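Local coordinates for protein phenylalanine--tRNA ligase beta subunit (PDB 3IG2) that is the core domain of the beta subunit of the tetrameric ligase that attaches L-phenylalanine to tRNA(Phe) at the expense of ATP, at residues B[29-43]-B[54-67]. Numbering follows the deposited sequence.
Sequences SLTRAAYYDGLESYP and LSADLNCMRQTLLF
A short antiparallel ladder with a classic beta bulge pairs edge strand 30-31 with central strand 60-61 in the small three-stranded sheet of this class II synthetase-like core domain. Thr-31 N gives a nearly straight bond to Cys-60 O (2.8 Å), and Arg-62 N reaches Ser-29 O. At the bulge, Asn-59 and Cys-60 both face Thr-31, whose O takes Asn-59 N at 3.0 Å and Cys-60 N only weakly. Leu-30 crosses Leu-58 at about a right angle, CG against CD2. Past the bulge, the Arg-32 chain, CG anti to the backbone N (chi1 172°) and extended to NE, carries NH1 out to a salt bridge with Asp-57 OD1 (2.8 Å), guanidinium and carboxylate planes 86° apart. Farther along, Phe-67 turns its edge to the face of Tyr-36, centroids 5.2 Å apart, while Tyr-35 CB sits over a Phe-67 face; Phe-196 joins this aromatic cluster. Thr-64 CB lies over the centre of the Tyr-42 ring, and its OG1 accepts from Leu-66 N, a capping bond at the turn into the following helix. Tyr-36 OH accepts from Gln-63 N (2.9 Å) and, weakly, from Thr-64 N, so phenol and ring contacts together tie the helix start to segment 29-43.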
# COMPACT_ATOMS: atom_id res chain seq x y z
N SER B 29 16.64 -0.91 -30.03
CA SER B 29 17.92 -1.60 -29.99
C SER B 29 18.97 -0.92 -30.86
O SER B 29 20.17 -1.10 -30.61
CB SER B 29 17.71 -3.05 -30.39
OG SER B 29 16.88 -3.64 -29.40
N LEU B 30 18.54 -0.17 -31.87
CA LEU B 30 19.48 0.60 -32.71
C LEU B 30 19.88 1.84 -31.89
O LEU B 30 19.01 2.55 -31.37
CB LEU B 30 18.82 1.01 -34.02
CG LEU B 30 19.57 1.89 -35.04
CD1 LEU B 30 20.92 1.30 -35.46
CD2 LEU B 30 18.72 2.18 -36.29
N THR B 31 21.18 2.07 -31.78
CA THR B 31 21.68 3.12 -30.88
C THR B 31 22.93 3.84 -31.43
O THR B 31 23.31 3.64 -32.60
CB THR B 31 21.94 2.52 -29.48
OG1 THR B 31 22.10 3.56 -28.52
CG2 THR B 31 23.18 1.65 -29.50
N ARG B 32 23.55 4.64 -30.57
CA ARG B 32 24.67 5.55 -30.90
C ARG B 32 26.02 4.99 -30.42
O ARG B 32 26.27 4.88 -29.21
CB ARG B 32 24.38 6.91 -30.24
CG ARG B 32 25.48 7.95 -30.30
CD ARG B 32 24.87 9.31 -29.97
NE ARG B 32 25.84 10.37 -29.67
CZ ARG B 32 26.55 11.06 -30.59
NH1 ARG B 32 26.43 10.80 -31.89
NH2 ARG B 32 27.39 12.01 -30.20
N ALA B 33 26.88 4.65 -31.38
CA ALA B 33 28.20 4.09 -31.10
C ALA B 33 29.05 5.01 -30.16
O ALA B 33 29.82 4.53 -29.34
CB ALA B 33 28.97 3.82 -32.44
N ALA B 34 28.85 6.32 -30.28
CA ALA B 34 29.65 7.30 -29.53
C ALA B 34 29.37 7.23 -28.03
O ALA B 34 30.19 7.66 -27.23
CB ALA B 34 29.44 8.71 -30.07
N TYR B 35 28.23 6.66 -27.64
CA TYR B 35 27.96 6.43 -26.24
C TYR B 35 29.03 5.53 -25.63
O TYR B 35 29.33 5.62 -24.46
CB TYR B 35 26.61 5.74 -26.05
CG TYR B 35 25.35 6.56 -26.25
CD1 TYR B 35 25.36 7.96 -26.18
CD2 TYR B 35 24.13 5.91 -26.47
CE1 TYR B 35 24.17 8.68 -26.30
CE2 TYR B 35 22.94 6.61 -26.60
CZ TYR B 35 22.97 7.99 -26.51
OH TYR B 35 21.81 8.68 -26.65
N TYR B 36 29.62 4.66 -26.44
CA TYR B 36 30.56 3.67 -25.95
C TYR B 36 32.03 4.14 -25.96
O TYR B 36 32.93 3.42 -25.53
CB TYR B 36 30.37 2.36 -26.73
CG TYR B 36 28.98 1.78 -26.55
CD1 TYR B 36 28.71 0.84 -25.53
CD2 TYR B 36 27.91 2.19 -27.37
CE1 TYR B 36 27.43 0.32 -25.35
CE2 TYR B 36 26.63 1.67 -27.18
CZ TYR B 36 26.40 0.74 -26.17
OH TYR B 36 25.13 0.22 -26.00
N ASP B 37 32.27 5.36 -26.44
CA ASP B 37 33.63 5.90 -26.56
C ASP B 37 34.41 5.83 -25.26
O ASP B 37 33.98 6.34 -24.23
CB ASP B 37 33.57 7.34 -27.05
CG ASP B 37 33.34 7.44 -28.54
OD1 ASP B 37 32.83 8.49 -29.01
OD2 ASP B 37 33.68 6.46 -29.25
N GLY B 38 35.57 5.18 -25.33
CA GLY B 38 36.47 5.11 -24.20
C GLY B 38 35.98 4.30 -23.01
O GLY B 38 36.59 4.32 -21.95
N LEU B 39 34.86 3.60 -23.18
CA LEU B 39 34.34 2.77 -22.10
C LEU B 39 35.16 1.51 -22.00
O LEU B 39 35.68 1.03 -23.02
CB LEU B 39 32.88 2.40 -22.31
CG LEU B 39 31.76 3.44 -22.14
CD1 LEU B 39 30.46 2.69 -22.27
CD2 LEU B 39 31.80 4.28 -20.83
N GLU B 40 35.27 0.99 -20.78
CA GLU B 40 35.95 -0.28 -20.53
C GLU B 40 34.93 -1.38 -20.24
O GLU B 40 35.19 -2.54 -20.54
CB GLU B 40 36.95 -0.16 -19.36
N SER B 41 33.78 -1.03 -19.67
CA SER B 41 32.81 -2.05 -19.30
C SER B 41 32.11 -2.62 -20.53
O SER B 41 31.89 -3.83 -20.62
CB SER B 41 31.82 -1.51 -18.27
OG SER B 41 31.24 -0.30 -18.74
N TYR B 42 31.78 -1.75 -21.48
CA TYR B 42 31.23 -2.17 -22.79
C TYR B 42 32.02 -1.49 -23.89
O TYR B 42 31.58 -0.47 -24.42
CB TYR B 42 29.72 -1.85 -22.93
CG TYR B 42 28.93 -2.53 -21.85
CD1 TYR B 42 28.50 -3.85 -21.99
CD2 TYR B 42 28.67 -1.86 -20.66
CE1 TYR B 42 27.83 -4.49 -20.94
CE2 TYR B 42 28.00 -2.47 -19.63
CZ TYR B 42 27.59 -3.78 -19.77
OH TYR B 42 26.93 -4.33 -18.70
N PRO B 43 33.18 -2.07 -24.25
CA PRO B 43 34.10 -1.38 -25.16
C PRO B 43 33.54 -1.15 -26.55
O PRO B 43 32.76 -1.95 -27.08
CB PRO B 43 35.30 -2.31 -25.23
CG PRO B 43 35.14 -3.25 -24.08
CD PRO B 43 33.70 -3.38 -23.85
N LEU B 54 22.07 4.51 -40.27
CA LEU B 54 21.14 5.60 -40.61
C LEU B 54 21.69 6.98 -40.34
O LEU B 54 21.37 7.93 -41.06
CB LEU B 54 19.83 5.49 -39.83
CG LEU B 54 18.85 4.36 -40.07
CD1 LEU B 54 17.59 4.72 -39.35
CD2 LEU B 54 18.58 4.17 -41.56
N SER B 55 22.47 7.11 -39.26
CA SER B 55 23.10 8.37 -38.88
C SER B 55 24.12 8.05 -37.82
O SER B 55 24.18 6.93 -37.33
CB SER B 55 22.07 9.33 -38.27
OG SER B 55 21.61 8.80 -37.05
N ALA B 56 24.88 9.06 -37.40
CA ALA B 56 25.78 8.90 -36.26
C ALA B 56 25.07 8.45 -34.99
O ALA B 56 25.70 7.87 -34.09
CB ALA B 56 26.54 10.19 -36.00
N ASP B 57 23.78 8.72 -34.88
CA ASP B 57 23.05 8.33 -33.66
C ASP B 57 22.39 6.98 -33.78
O ASP B 57 21.76 6.50 -32.85
CB ASP B 57 21.98 9.38 -33.33
CG ASP B 57 22.59 10.75 -33.10
OD1 ASP B 57 23.80 10.81 -32.80
OD2 ASP B 57 21.87 11.77 -33.22
N LEU B 58 22.51 6.38 -34.95
CA LEU B 58 21.83 5.13 -35.25
C LEU B 58 22.73 4.27 -36.15
O LEU B 58 22.47 4.08 -37.32
CB LEU B 58 20.48 5.43 -35.93
CG LEU B 58 19.37 6.11 -35.10
CD1 LEU B 58 18.18 6.43 -35.99
CD2 LEU B 58 18.94 5.24 -33.94
N ASN B 59 23.80 3.73 -35.57
CA ASN B 59 24.83 3.10 -36.36
C ASN B 59 25.28 1.77 -35.80
O ASN B 59 26.20 1.16 -36.32
CB ASN B 59 26.03 4.06 -36.62
CG ASN B 59 26.65 4.63 -35.33
OD1 ASN B 59 27.64 5.38 -35.40
ND2 ASN B 59 26.09 4.30 -34.18
N CYS B 60 24.65 1.32 -34.71
CA CYS B 60 25.06 0.08 -34.06
C CYS B 60 23.93 -0.49 -33.23
O CYS B 60 23.00 0.24 -32.86
CB CYS B 60 26.32 0.29 -33.20
SG CYS B 60 26.09 1.29 -31.69
N MSE B 61 24.01 -1.78 -32.92
CA MSE B 61 23.08 -2.44 -32.02
C MSE B 61 23.59 -2.29 -30.60
O MSE B 61 24.79 -2.41 -30.37
CB MSE B 61 22.95 -3.92 -32.37
CG MSE B 61 22.49 -4.16 -33.84
SE MSE B 61 20.87 -3.19 -34.30
CE MSE B 61 19.54 -4.24 -33.30
N ARG B 62 22.68 -2.09 -29.65
CA ARG B 62 23.10 -1.79 -28.27
C ARG B 62 23.88 -2.94 -27.63
O ARG B 62 23.59 -4.12 -27.84
CB ARG B 62 21.90 -1.41 -27.40
CG ARG B 62 20.85 -2.52 -27.30
CD ARG B 62 19.65 -2.10 -26.40
NE ARG B 62 18.65 -3.16 -26.40
CZ ARG B 62 17.36 -3.01 -26.13
NH1 ARG B 62 16.86 -1.81 -25.84
NH2 ARG B 62 16.56 -4.07 -26.17
N GLN B 63 24.88 -2.56 -26.84
CA GLN B 63 25.65 -3.52 -26.06
C GLN B 63 25.11 -3.60 -24.64
O GLN B 63 25.30 -4.60 -23.97
CB GLN B 63 27.11 -3.07 -26.01
CG GLN B 63 28.08 -4.20 -26.12
CD GLN B 63 29.55 -3.76 -26.08
OE1 GLN B 63 29.96 -2.75 -26.69
NE2 GLN B 63 30.35 -4.54 -25.38
N THR B 64 24.48 -2.51 -24.19
CA THR B 64 23.92 -2.43 -22.84
C THR B 64 22.55 -1.79 -22.93
O THR B 64 22.32 -0.92 -23.80
CB THR B 64 24.84 -1.61 -21.86
OG1 THR B 64 24.23 -1.53 -20.57
CG2 THR B 64 25.13 -0.19 -22.37
N LEU B 65 21.67 -2.15 -22.00
CA LEU B 65 20.42 -1.42 -21.82
C LEU B 65 20.56 -0.03 -21.22
O LEU B 65 19.66 0.82 -21.34
CB LEU B 65 19.47 -2.21 -20.92
CG LEU B 65 19.00 -3.58 -21.47
CD1 LEU B 65 17.97 -4.13 -20.54
CD2 LEU B 65 18.44 -3.41 -22.85
N LEU B 66 21.66 0.22 -20.53
CA LEU B 66 21.75 1.42 -19.68
C LEU B 66 21.30 2.70 -20.38
O LEU B 66 20.44 3.45 -19.85
CB LEU B 66 23.18 1.61 -19.22
CG LEU B 66 23.49 2.91 -18.50
CD1 LEU B 66 22.74 2.98 -17.19
CD2 LEU B 66 24.98 2.98 -18.25
N PHE B 67 21.91 2.98 -21.53
CA PHE B 67 21.76 4.29 -22.15
C PHE B 67 20.34 4.64 -22.57
O PHE B 67 19.89 5.77 -22.38
CB PHE B 67 22.73 4.45 -23.32
CG PHE B 67 24.16 4.23 -22.94
CD1 PHE B 67 24.75 4.99 -21.93
CD2 PHE B 67 24.94 3.29 -23.59
CE1 PHE B 67 26.08 4.80 -21.60
CE2 PHE B 67 26.27 3.09 -23.26
CZ PHE B 67 26.84 3.84 -22.27
O HOH W 1 28.02 7.24 -33.23
O HOH W 2 24.35 -2.88 -18.21